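PDB 6GYE: nicotinamide-nucleotide adenylyltransferase NadR family / Ribosylnicotinamide kinase from Lactococcus lactis subsp. cremoris, which probably phosphorylates nicotinamide riboside with its P-loop kinase domain and adenylylates the resulting mononucleotide to NAD+. Local coordinates for residues P250-Q253 with G254-L258. Residues are numbered along the deposited sequence; the frame is centred on the assembly and turned at random.
Sequences PANQ and GIVFL. With NNR (Nicotinamide riboside), chain I.
Asn-252 reaches over the turn that leads into strand 255-259 and takes the backbone N of Gly-254 onto its OD1, two residues ahead. From CB, CG lies anti to the main-chain N (chi1 -170°), beside the residue's own carbonyl carbon, and the amide is thereby turned toward the N-H of Gly-254. CG then lies 3.5 Å from CG1 of Val-256. On one branch, OD1 accepts a short bond of 2.6 Å from N of Gly-254. This N-H arrives above the carbonyl plane, 36° out of it. The bond is fairly straight at the hydrogen (155°), and its span, from OD1 to the N-H two residues on, is that of an Asx turn. On the other branch, ND2 rests 3.4 Å from CG1 of Val-256, whose side chain crosses that of Asn-252 at about a right angle, and it donates to Val-247 O at the end of helix 229-247 and to Ser-180 OG. Gly-254 has a positive phi, where a CB would clash with O of Gln-253. A water bridges the backbone, accepting from Gln-253 N at 2.8 Å and donating to Ile-255 O at 2.7 Å. The strand then pairs in parallel with strand 181-187 of the P-loop kinase fold, and CD1 of Leu-258 comes within 3.3 Å of N7 of nicotinamide riboside. Shortening Asn-252 to an alanine is likely to leave the Gly-254 amide without its acceptor and Val-247 O without this donor, freeing the turn to shift. One buried carboxamide thus uses both its polar atoms to tie the helix end to the start of an edge strand that reaches the nicotinamide pocket.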
ATOM      1  N   PRO A 250       6.312   7.714  -7.457  1.00 51.39           N
ATOM      2  CA  PRO A 250       5.742   7.445  -8.791  1.00 46.94           C
ATOM      3  C   PRO A 250       6.625   6.582  -9.668  1.00 53.42           C
ATOM      4  O   PRO A 250       6.129   6.020 -10.643  1.00 51.73           O
ATOM      5  CB  PRO A 250       5.548   8.840  -9.393  1.00 40.61           C
ATOM      6  CG  PRO A 250       6.467   9.733  -8.579  1.00 40.48           C
ATOM      7  CD  PRO A 250       6.597   9.140  -7.220  1.00 47.57           C
ATOM      8  N   ALA A 251       7.918   6.472  -9.373  1.00 52.39           N
ATOM      9  CA  ALA A 251       8.777   5.571 -10.121  1.00 45.92           C
ATOM     10  C   ALA A 251       8.514   4.103  -9.783  1.00 44.37           C
ATOM     11  O   ALA A 251       9.011   3.220 -10.488  1.00 41.84           O
ATOM     12  CB  ALA A 251      10.254   5.927  -9.875  1.00 40.24           C
ATOM     13  N   ASN A 252       7.780   3.825  -8.710  1.00 49.36           N
ATOM     14  CA  ASN A 252       7.429   2.453  -8.365  1.00 45.78           C
ATOM     15  C   ASN A 252       6.651   1.805  -9.505  1.00 46.91           C
ATOM     16  O   ASN A 252       5.610   2.317  -9.933  1.00 50.57           O
ATOM     17  CB  ASN A 252       6.599   2.444  -7.081  1.00 48.13           C
ATOM     18  CG  ASN A 252       6.396   1.050  -6.519  1.00 49.72           C
ATOM     19  OD1 ASN A 252       6.713   0.053  -7.165  1.00 50.64           O
ATOM     20  ND2 ASN A 252       5.864   0.977  -5.307  1.00 47.35           N
ATOM     21  N   GLN A 253       7.170   0.689 -10.012  1.00 42.72           N
ATOM     22  CA  GLN A 253       6.466  -0.099 -11.008  1.00 46.14           C
ATOM     23  C   GLN A 253       5.843  -1.350 -10.416  1.00 51.90           C
ATOM     24  O   GLN A 253       5.272  -2.136 -11.159  1.00 51.70           O
ATOM     25  CB  GLN A 253       7.400  -0.480 -12.170  1.00 39.60           C
ATOM     26  CG  GLN A 253       8.145   0.702 -12.724  1.00 44.88           C
ATOM     27  CD  GLN A 253       8.776   0.463 -14.088  1.00 42.56           C
ATOM     28  OE1 GLN A 253       8.710   1.326 -14.960  1.00 45.08           O
ATOM     29  NE2 GLN A 253       9.402  -0.689 -14.272  1.00 46.73           N
ATOM     30  N   GLY A 254       5.912  -1.534  -9.098  1.00 53.34           N
ATOM     31  CA  GLY A 254       5.269  -2.665  -8.461  1.00 40.68           C
ATOM     32  C   GLY A 254       6.179  -3.414  -7.512  1.00 46.18           C
ATOM     33  O   GLY A 254       5.715  -4.235  -6.714  1.00 45.20           O
ATOM     34  N   ILE A 255       7.480  -3.114  -7.564  1.00 48.26           N
ATOM     35  CA  ILE A 255       8.478  -3.745  -6.707  1.00 47.25           C
ATOM     36  C   ILE A 255       9.469  -2.673  -6.271  1.00 44.50           C
ATOM     37  O   ILE A 255       9.977  -1.929  -7.115  1.00 44.47           O
ATOM     38  CB  ILE A 255       9.216  -4.873  -7.465  1.00 46.81           C
ATOM     39  CG1 ILE A 255       8.209  -5.831  -8.118  1.00 44.10           C
ATOM     40  CG2 ILE A 255      10.190  -5.612  -6.532  1.00 41.32           C
ATOM     41  CD1 ILE A 255       8.826  -7.037  -8.831  1.00 44.09           C
ATOM     42  N   VAL A 256       9.785  -2.608  -4.965  1.00 45.25           N
ATOM     43  CA  VAL A 256      10.808  -1.680  -4.480  1.00 51.70           C
ATOM     44  C   VAL A 256      11.839  -2.422  -3.636  1.00 47.71           C
ATOM     45  O   VAL A 256      11.548  -3.444  -3.009  1.00 48.55           O
ATOM     46  CB  VAL A 256      10.218  -0.492  -3.682  1.00 53.76           C
ATOM     47  CG1 VAL A 256       9.043   0.115  -4.434  1.00 54.89           C
ATOM     48  CG2 VAL A 256       9.811  -0.927  -2.312  1.00 61.48           C
ATOM     49  N   PHE A 257      13.059  -1.895  -3.626  1.00 43.91           N
ATOM     50  CA  PHE A 257      14.174  -2.482  -2.895  1.00 43.21           C
ATOM     51  C   PHE A 257      14.609  -1.530  -1.792  1.00 49.39           C
ATOM     52  O   PHE A 257      14.771  -0.330  -2.032  1.00 45.89           O
ATOM     53  CB  PHE A 257      15.342  -2.801  -3.826  1.00 44.08           C
ATOM     54  CG  PHE A 257      15.054  -3.922  -4.779  1.00 42.81           C
ATOM     55  CD1 PHE A 257      14.373  -3.688  -5.977  1.00 44.27           C
ATOM     56  CD2 PHE A 257      15.450  -5.213  -4.475  1.00 41.87           C
ATOM     57  CE1 PHE A 257      14.086  -4.729  -6.862  1.00 41.17           C
ATOM     58  CE2 PHE A 257      15.181  -6.271  -5.360  1.00 43.70           C
ATOM     59  CZ  PHE A 257      14.492  -6.023  -6.558  1.00 42.71           C
ATOM     60  N   LEU A 258      14.755  -2.058  -0.583  1.00 42.78           N
ATOM     61  CA  LEU A 258      15.079  -1.252   0.585  1.00 46.45           C
ATOM     62  C   LEU A 258      16.449  -1.644   1.126  1.00 45.85           C
ATOM     63  O   LEU A 258      16.701  -2.824   1.388  1.00 49.08           O
ATOM     64  CB  LEU A 258      14.012  -1.421   1.670  1.00 43.52           C
ATOM     65  CG  LEU A 258      12.584  -1.054   1.261  1.00 48.56           C
ATOM     66  CD1 LEU A 258      11.670  -1.182   2.483  1.00 41.08           C
ATOM     67  CD2 LEU A 258      12.513   0.373   0.648  1.00 42.91           C
TER
HETATM   68  O2R NNR I 407       4.942   4.555   3.655  1.00123.74           O
HETATM   69  C2R NNR I 407       4.396   3.245   3.861  1.00128.62           C
HETATM   70  C3R NNR I 407       2.931   3.276   4.279  1.00136.46           C
HETATM   71  O3R NNR I 407       2.414   4.609   4.388  1.00135.39           O
HETATM   72  C4R NNR I 407       2.863   2.587   5.633  1.00135.26           C
HETATM   73  C5R NNR I 407       1.950   1.369   5.588  1.00124.29           C
HETATM   74  O5R NNR I 407       1.950   0.726   6.867  1.00117.82           O
HETATM   75  O4R NNR I 407       4.188   2.183   5.990  1.00135.60           O
HETATM   76  C1R NNR I 407       5.142   2.548   4.989  1.00125.15           C
HETATM   77  N1  NNR I 407       5.805   1.349   4.475  1.00110.23           N
HETATM   78  C2  NNR I 407       7.036   1.038   4.905  1.00 95.13           C
HETATM   79  C6  NNR I 407       5.173   0.577   3.580  1.00107.57           C
HETATM   80  C5  NNR I 407       5.779  -0.568   3.076  1.00 94.80           C
HETATM   81  C4  NNR I 407       7.053  -0.912   3.505  1.00 85.89           C
HETATM   82  C3  NNR I 407       7.686  -0.096   4.432  1.00 92.92           C
HETATM   83  C7  NNR I 407       9.063  -0.435   4.920  1.00 99.30           C
HETATM   84  O7  NNR I 407       9.777   0.452   5.360  1.00 82.61           O
HETATM   85  N7  NNR I 407       9.473  -1.701   4.860  1.00101.54           N
HETATM   86  O   HOH W   1       9.163  -1.269  -9.557  1.00 39.95           O